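Local coordinates for putative NAD-dependent epimerase/dehydratase (PDB 3E8X), which is of uncharacterised function but binds NADP and is probably an NAD(P)-dependent epimerase or dehydratase of the short-chain dehydrogenase/reductase type, at residues 126-138 with 145-157. Sequence-based numbering, arbitrary orientation.
Sequences FIMVSSVGTVDPD and RHYLVAKRLADDE. With NAP (NADP nicotinamide-adenine-dinucleotide phosphate), chain B.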
loop_
_atom_site.group_PDB
_atom_site.type_symbol
_atom_site.label_atom_id
_atom_site.label_comp_id
_atom_site.label_asym_id
_atom_site.label_seq_id
_atom_site.Cartn_x
_atom_site.Cartn_y
_atom_site.Cartn_z
ATOM N N PHE A 126 -19.690 3.788 3.099
ATOM C CA PHE A 126 -18.672 3.442 2.138
ATOM C C PHE A 126 -18.714 1.931 1.831
ATOM O O PHE A 126 -18.565 1.085 2.735
ATOM C CB PHE A 126 -17.302 3.863 2.664
ATOM C CG PHE A 126 -16.220 3.929 1.613
ATOM C CD1 PHE A 126 -15.703 5.159 1.216
ATOM C CD2 PHE A 126 -15.684 2.770 1.057
ATOM C CE1 PHE A 126 -14.710 5.223 0.263
ATOM C CE2 PHE A 126 -14.691 2.833 0.078
ATOM C CZ PHE A 126 -14.201 4.066 -0.314
ATOM N N ILE A 127 -18.914 1.600 0.558
ATOM C CA ILE A 127 -18.848 0.207 0.095
ATOM C C ILE A 127 -17.603 0.010 -0.800
ATOM O O ILE A 127 -17.437 0.663 -1.835
ATOM C CB ILE A 127 -20.137 -0.190 -0.713
ATOM C CG1 ILE A 127 -21.415 0.461 -0.085
ATOM C CG2 ILE A 127 -20.206 -1.750 -0.946
ATOM C CD1 ILE A 127 -21.685 0.081 1.315
HETATM N N MSE A 128 -16.717 -0.879 -0.359
HETATM C CA MSE A 128 -15.563 -1.282 -1.096
HETATM C C MSE A 128 -15.846 -2.553 -1.908
HETATM O O MSE A 128 -16.339 -3.556 -1.389
HETATM C CB MSE A 128 -14.430 -1.549 -0.130
HETATM C CG MSE A 128 -13.246 -2.233 -0.742
HETATM SE SE MSE A 128 -12.375 -0.922 -1.893
HETATM C CE MSE A 128 -11.505 0.223 -0.637
ATOM N N VAL A 129 -15.548 -2.492 -3.204
ATOM C CA VAL A 129 -15.516 -3.679 -4.066
ATOM C C VAL A 129 -14.075 -4.142 -4.100
ATOM O O VAL A 129 -13.234 -3.551 -4.724
ATOM C CB VAL A 129 -16.059 -3.396 -5.484
ATOM C CG1 VAL A 129 -16.087 -4.658 -6.323
ATOM C CG2 VAL A 129 -17.445 -2.753 -5.379
ATOM N N SER A 130 -13.836 -5.220 -3.388
ATOM C CA SER A 130 -12.547 -5.795 -3.228
ATOM C C SER A 130 -12.466 -7.106 -4.029
ATOM O O SER A 130 -12.905 -7.164 -5.177
ATOM C CB SER A 130 -12.303 -6.011 -1.723
ATOM O OG SER A 130 -11.012 -6.451 -1.483
ATOM N N SER A 131 -11.833 -8.124 -3.457
ATOM C CA SER A 131 -11.610 -9.414 -4.129
ATOM C C SER A 131 -11.311 -10.502 -3.089
ATOM O O SER A 131 -10.734 -10.220 -2.043
ATOM C CB SER A 131 -10.434 -9.298 -5.119
ATOM O OG SER A 131 -10.148 -10.489 -5.864
ATOM N N VAL A 132 -11.711 -11.748 -3.379
ATOM C CA VAL A 132 -11.087 -12.912 -2.710
ATOM C C VAL A 132 -9.591 -12.950 -3.087
ATOM O O VAL A 132 -9.147 -12.358 -4.102
ATOM C CB VAL A 132 -11.757 -14.287 -3.112
ATOM C CG1 VAL A 132 -13.246 -14.270 -2.806
ATOM C CG2 VAL A 132 -11.483 -14.597 -4.601
ATOM N N GLY A 133 -8.811 -13.643 -2.275
ATOM C CA GLY A 133 -7.370 -13.645 -2.448
ATOM C C GLY A 133 -6.660 -12.689 -1.493
ATOM O O GLY A 133 -5.432 -12.659 -1.424
ATOM N N THR A 134 -7.431 -11.881 -0.765
ATOM C CA THR A 134 -6.885 -10.769 -0.007
ATOM C C THR A 134 -6.584 -11.147 1.436
ATOM O O THR A 134 -5.774 -10.518 2.068
ATOM C CB THR A 134 -7.816 -9.557 -0.054
ATOM O OG1 THR A 134 -9.150 -10.012 0.209
ATOM C CG2 THR A 134 -7.733 -8.892 -1.412
ATOM N N VAL A 135 -7.216 -12.190 1.945
ATOM C CA VAL A 135 -6.904 -12.667 3.313
ATOM C C VAL A 135 -5.461 -13.161 3.402
ATOM O O VAL A 135 -4.775 -12.969 4.417
ATOM C CB VAL A 135 -7.924 -13.759 3.777
ATOM C CG1 VAL A 135 -7.447 -14.442 5.024
ATOM C CG2 VAL A 135 -9.303 -13.112 4.012
ATOM N N ASP A 136 -4.965 -13.773 2.332
ATOM C CA ASP A 136 -3.603 -14.322 2.343
ATOM C C ASP A 136 -2.934 -14.151 0.984
ATOM O O ASP A 136 -2.731 -15.104 0.276
ATOM C CB ASP A 136 -3.680 -15.780 2.785
ATOM C CG ASP A 136 -2.337 -16.350 3.211
ATOM O OD1 ASP A 136 -1.251 -15.730 2.976
ATOM O OD2 ASP A 136 -2.350 -17.464 3.800
ATOM N N PRO A 137 -2.599 -12.907 0.597
ATOM C CA PRO A 137 -2.048 -12.679 -0.755
ATOM C C PRO A 137 -0.803 -13.498 -1.111
ATOM O O PRO A 137 -0.640 -13.843 -2.262
ATOM C CB PRO A 137 -1.693 -11.191 -0.764
ATOM C CG PRO A 137 -2.507 -10.587 0.325
ATOM C CD PRO A 137 -2.719 -11.657 1.354
ATOM N N ASP A 138 0.048 -13.818 -0.147
ATOM C CA ASP A 138 1.237 -14.614 -0.448
ATOM C C ASP A 138 0.955 -16.060 -0.858
ATOM O O ASP A 138 1.851 -16.745 -1.337
ATOM C CB ASP A 138 2.214 -14.642 0.738
ATOM C CG ASP A 138 2.813 -13.265 1.052
ATOM O OD1 ASP A 138 3.130 -12.528 0.117
ATOM O OD2 ASP A 138 2.909 -12.934 2.243
ATOM N N ARG A 145 -0.328 -11.571 -7.385
ATOM C CA ARG A 145 -0.044 -11.233 -6.003
ATOM C C ARG A 145 0.035 -9.734 -5.723
ATOM O O ARG A 145 -0.403 -9.265 -4.670
ATOM C CB ARG A 145 1.232 -11.931 -5.565
ATOM C CG ARG A 145 1.344 -12.112 -4.097
ATOM C CD ARG A 145 2.485 -13.073 -3.751
ATOM N NE ARG A 145 2.200 -14.407 -4.244
ATOM C CZ ARG A 145 3.028 -15.437 -4.163
ATOM N NH1 ARG A 145 4.194 -15.313 -3.565
ATOM N NH2 ARG A 145 2.674 -16.610 -4.677
ATOM N N HIS A 146 0.541 -8.978 -6.691
ATOM C CA HIS A 146 0.635 -7.518 -6.569
ATOM C C HIS A 146 -0.749 -6.868 -6.512
ATOM O O HIS A 146 -0.959 -5.873 -5.806
ATOM C CB HIS A 146 1.497 -6.923 -7.701
ATOM C CG HIS A 146 0.839 -6.965 -9.054
ATOM N ND1 HIS A 146 0.620 -8.142 -9.737
ATOM C CD2 HIS A 146 0.338 -5.978 -9.841
ATOM C CE1 HIS A 146 -0.007 -7.882 -10.873
ATOM N NE2 HIS A 146 -0.168 -6.576 -10.972
ATOM N N TYR A 147 -1.690 -7.428 -7.278
ATOM C CA TYR A 147 -3.063 -6.974 -7.272
ATOM C C TYR A 147 -3.740 -7.283 -5.927
ATOM O O TYR A 147 -4.360 -6.396 -5.303
ATOM C CB TYR A 147 -3.838 -7.590 -8.458
ATOM C CG TYR A 147 -5.321 -7.413 -8.351
ATOM C CD1 TYR A 147 -5.933 -6.188 -8.686
ATOM C CD2 TYR A 147 -6.122 -8.447 -7.860
ATOM C CE1 TYR A 147 -7.312 -6.024 -8.562
ATOM C CE2 TYR A 147 -7.491 -8.299 -7.732
ATOM C CZ TYR A 147 -8.094 -7.094 -8.088
ATOM O OH TYR A 147 -9.475 -6.974 -7.967
ATOM N N LEU A 148 -3.592 -8.516 -5.470
ATOM C CA LEU A 148 -4.131 -8.961 -4.187
ATOM C C LEU A 148 -3.638 -8.182 -2.971
ATOM O O LEU A 148 -4.404 -7.901 -2.015
ATOM C CB LEU A 148 -3.871 -10.479 -3.997
ATOM C CG LEU A 148 -4.465 -11.473 -5.017
ATOM C CD1 LEU A 148 -4.059 -12.933 -4.720
ATOM C CD2 LEU A 148 -5.982 -11.312 -5.140
ATOM N N VAL A 149 -2.356 -7.850 -2.968
ATOM C CA VAL A 149 -1.773 -6.936 -1.947
ATOM C C VAL A 149 -2.385 -5.539 -2.073
ATOM O O VAL A 149 -2.767 -4.939 -1.071
ATOM C CB VAL A 149 -0.232 -6.869 -2.083
ATOM C CG1 VAL A 149 0.369 -5.656 -1.322
ATOM C CG2 VAL A 149 0.405 -8.211 -1.667
ATOM N N ALA A 150 -2.498 -5.005 -3.294
ATOM C CA ALA A 150 -3.086 -3.672 -3.441
ATOM C C ALA A 150 -4.501 -3.612 -2.838
ATOM O O ALA A 150 -4.802 -2.756 -2.040
ATOM C CB ALA A 150 -3.042 -3.211 -4.879
ATOM N N LYS A 151 -5.334 -4.609 -3.158
ATOM C CA LYS A 151 -6.722 -4.713 -2.671
ATOM C C LYS A 151 -6.802 -4.882 -1.157
ATOM O O LYS A 151 -7.548 -4.185 -0.495
ATOM C CB LYS A 151 -7.446 -5.860 -3.368
ATOM C CG LYS A 151 -7.485 -5.713 -4.891
ATOM C CD LYS A 151 -8.174 -4.439 -5.354
ATOM C CE LYS A 151 -9.697 -4.499 -5.207
ATOM N NZ LYS A 151 -10.397 -3.166 -5.405
ATOM N N ARG A 152 -5.966 -5.772 -0.645
ATOM C CA ARG A 152 -5.823 -6.004 0.772
ATOM C C ARG A 152 -5.483 -4.747 1.556
ATOM O O ARG A 152 -6.094 -4.484 2.611
ATOM C CB ARG A 152 -4.776 -7.086 1.030
ATOM C CG ARG A 152 -4.271 -7.215 2.483
ATOM C CD ARG A 152 -5.331 -7.558 3.528
ATOM N NE ARG A 152 -4.687 -7.826 4.817
ATOM C CZ ARG A 152 -4.109 -8.972 5.166
ATOM N NH1 ARG A 152 -4.164 -10.033 4.383
ATOM N NH2 ARG A 152 -3.501 -9.074 6.337
ATOM N N LEU A 153 -4.500 -3.987 1.070
ATOM C CA LEU A 153 -4.020 -2.827 1.815
ATOM C C LEU A 153 -5.036 -1.707 1.751
ATOM O O LEU A 153 -5.168 -0.933 2.701
ATOM C CB LEU A 153 -2.645 -2.386 1.340
ATOM C CG LEU A 153 -1.516 -3.358 1.664
ATOM C CD1 LEU A 153 -0.214 -2.878 0.976
ATOM C CD2 LEU A 153 -1.340 -3.556 3.226
ATOM N N ALA A 154 -5.785 -1.635 0.659
ATOM C CA ALA A 154 -6.898 -0.674 0.567
ATOM C C ALA A 154 -8.003 -1.053 1.539
ATOM O O ALA A 154 -8.558 -0.199 2.217
ATOM C CB ALA A 154 -7.422 -0.557 -0.895
ATOM N N ASP A 155 -8.306 -2.348 1.639
ATOM C CA ASP A 155 -9.272 -2.845 2.604
ATOM C C ASP A 155 -8.870 -2.502 4.020
ATOM O O ASP A 155 -9.710 -2.113 4.832
ATOM C CB ASP A 155 -9.452 -4.385 2.475
ATOM C CG ASP A 155 -10.222 -4.796 1.232
ATOM O OD1 ASP A 155 -10.780 -3.899 0.549
ATOM O OD2 ASP A 155 -10.275 -6.025 0.944
ATOM N N ASP A 156 -7.588 -2.644 4.327
ATOM C CA ASP A 156 -7.098 -2.327 5.679
ATOM C C ASP A 156 -7.185 -0.841 6.035
ATOM O O ASP A 156 -7.501 -0.494 7.152
ATOM C CB ASP A 156 -5.670 -2.842 5.870
ATOM C CG ASP A 156 -5.604 -4.363 5.969
ATOM O OD1 ASP A 156 -6.660 -5.050 6.103
ATOM O OD2 ASP A 156 -4.485 -4.882 5.860
ATOM N N GLU A 157 -6.925 0.018 5.069
ATOM C CA GLU A 157 -7.126 1.447 5.242
ATOM C C GLU A 157 -8.600 1.780 5.607
ATOM O O GLU A 157 -8.881 2.562 6.507
ATOM C CB GLU A 157 -6.690 2.186 3.967
ATOM C CG GLU A 157 -6.744 3.699 4.094
ATOM C CD GLU A 157 -5.496 4.319 4.742
ATOM O OE1 GLU A 157 -4.473 3.630 5.048
ATOM O OE2 GLU A 157 -5.528 5.558 4.861
HETATM P PA NAP B . -13.517 -2.680 -14.945
HETATM O O1A NAP B . -12.029 -2.674 -15.309
HETATM O O2A NAP B . -14.547 -3.013 -16.003
HETATM O O5B NAP B . -13.808 -1.258 -14.227
HETATM C C5B NAP B . -12.775 -0.346 -13.812
HETATM C C4B NAP B . -13.147 1.121 -14.024
HETATM O O4B NAP B . -12.149 1.906 -13.348
HETATM C C3B NAP B . -13.165 1.602 -15.498
HETATM O O3B NAP B . -14.426 2.151 -15.922
HETATM C C2B NAP B . -12.121 2.706 -15.553
HETATM O O2B NAP B . -12.424 3.841 -16.401
HETATM C C1B NAP B . -12.053 3.126 -14.076
HETATM N N9A NAP B . -10.815 3.909 -13.832
HETATM C C8A NAP B . -9.565 3.560 -14.173
HETATM N N7A NAP B . -8.727 4.557 -13.827
HETATM C C5A NAP B . -9.471 5.530 -13.262
HETATM C C6A NAP B . -9.178 6.784 -12.716
HETATM N N6A NAP B . -7.905 7.229 -12.681
HETATM N N1A NAP B . -10.167 7.575 -12.239
HETATM C C2A NAP B . -11.429 7.145 -12.276
HETATM N N3A NAP B . -11.752 5.943 -12.796
HETATM C C4A NAP B . -10.790 5.118 -13.288
HETATM O O3 NAP B . -13.698 -3.750 -13.720
HETATM P PN NAP B . -15.020 -4.624 -13.325
HETATM O O1N NAP B . -14.942 -5.899 -14.120
HETATM O O2N NAP B . -16.178 -3.651 -13.301
HETATM O O5D NAP B . -14.713 -5.173 -11.848
HETATM C C5D NAP B . -14.854 -4.334 -10.709
HETATM C C4D NAP B . -13.702 -4.640 -9.768
HETATM O O4D NAP B . -13.750 -5.989 -9.302
HETATM C C3D NAP B . -12.357 -4.486 -10.464
HETATM O O3D NAP B . -11.964 -3.106 -10.413
HETATM C C2D NAP B . -11.456 -5.501 -9.755
HETATM O O2D NAP B . -10.542 -4.902 -8.862
HETATM C C1D NAP B . -12.419 -6.408 -8.953
HETATM N N1N NAP B . -12.260 -7.882 -9.154
HETATM C C2N NAP B . -12.077 -8.436 -10.378
HETATM C C3N NAP B . -11.950 -9.835 -10.514
HETATM C C7N NAP B . -11.783 -10.509 -11.858
HETATM O O7N NAP B . -12.017 -11.728 -11.947
HETATM N N7N NAP B . -11.448 -9.756 -12.920
HETATM C C4N NAP B . -12.015 -10.642 -9.377
HETATM C C5N NAP B . -12.209 -10.050 -8.140
HETATM C C6N NAP B . -12.331 -8.673 -8.066
HETATM P P2B NAP B . -12.474 3.812 -18.038
HETATM O O1X NAP B . -13.877 3.406 -18.404
HETATM O O2X NAP B . -12.171 5.253 -18.435
HETATM O O3X NAP B . -11.448 2.762 -18.409
HETATM O O HOH W 1 5.224 -13.473 -1.568
#
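Lys151 ties helix 145-157 to the end of strand 126-129 through Val129 O, and Arg152 ties it to the loop that follows, chiefly through Thr134 O. Strand, helix and the following strand 164-174 form a beta-alpha-beta unit of the Rossmann fold, in which Tyr147 and Lys151 have the YxxxK spacing of short-chain dehydrogenases.

Lys151 suits a path from helix to cofactor pocket. Its CB lies 3.6 Å from Thr134 CG2. CG rides over the rim of one face of the Tyr147 ring, and bends at chi2 and chi3 (the latter -74°) fold the chain back so that CE passes Ser130 CA. At its tip NZ donates to Val129 O, 2.9 Å away and in the carbonyl plane. Tyr147 OH is hydrogen-bonded to NADP O2D at a very short 2.5 Å, O2D lying at the edge of the phenol ring and in its plane.

Deeper in, Asp155 takes the hydroxyl of Ser130 on the syn side of OD2, at 2.6 Å; Arg169 of strand 164-174 forms a salt bridge with the same oxygen, which probably offsets the cost of burying the carboxylate.

Leu148 fills the bend of the loop, its two methyls set against Val132 O and Gly133. Gly133 suits its place because its backbone angles would jam a CB against Val132 O, and a CB would also clash with Leu148 CD2. Pro137 lays CB against Val149 CG2, an apolar join beyond the turn.

The Arg152 guanidinium meets Thr134 O and Asp156 edge-on, in its own plane, so one flat group serves a carbonyl and, through the NE salt bridge to Asp156 OD2, a carboxylate. A leucine here would probably leave the Thr134 carbonyl without its donor and Asp156 without its charged mate. Arg152 NH1 meets Thr134 O at 2.9 Å, nearly straight at 159°, and makes a weak second bond to Val135 O.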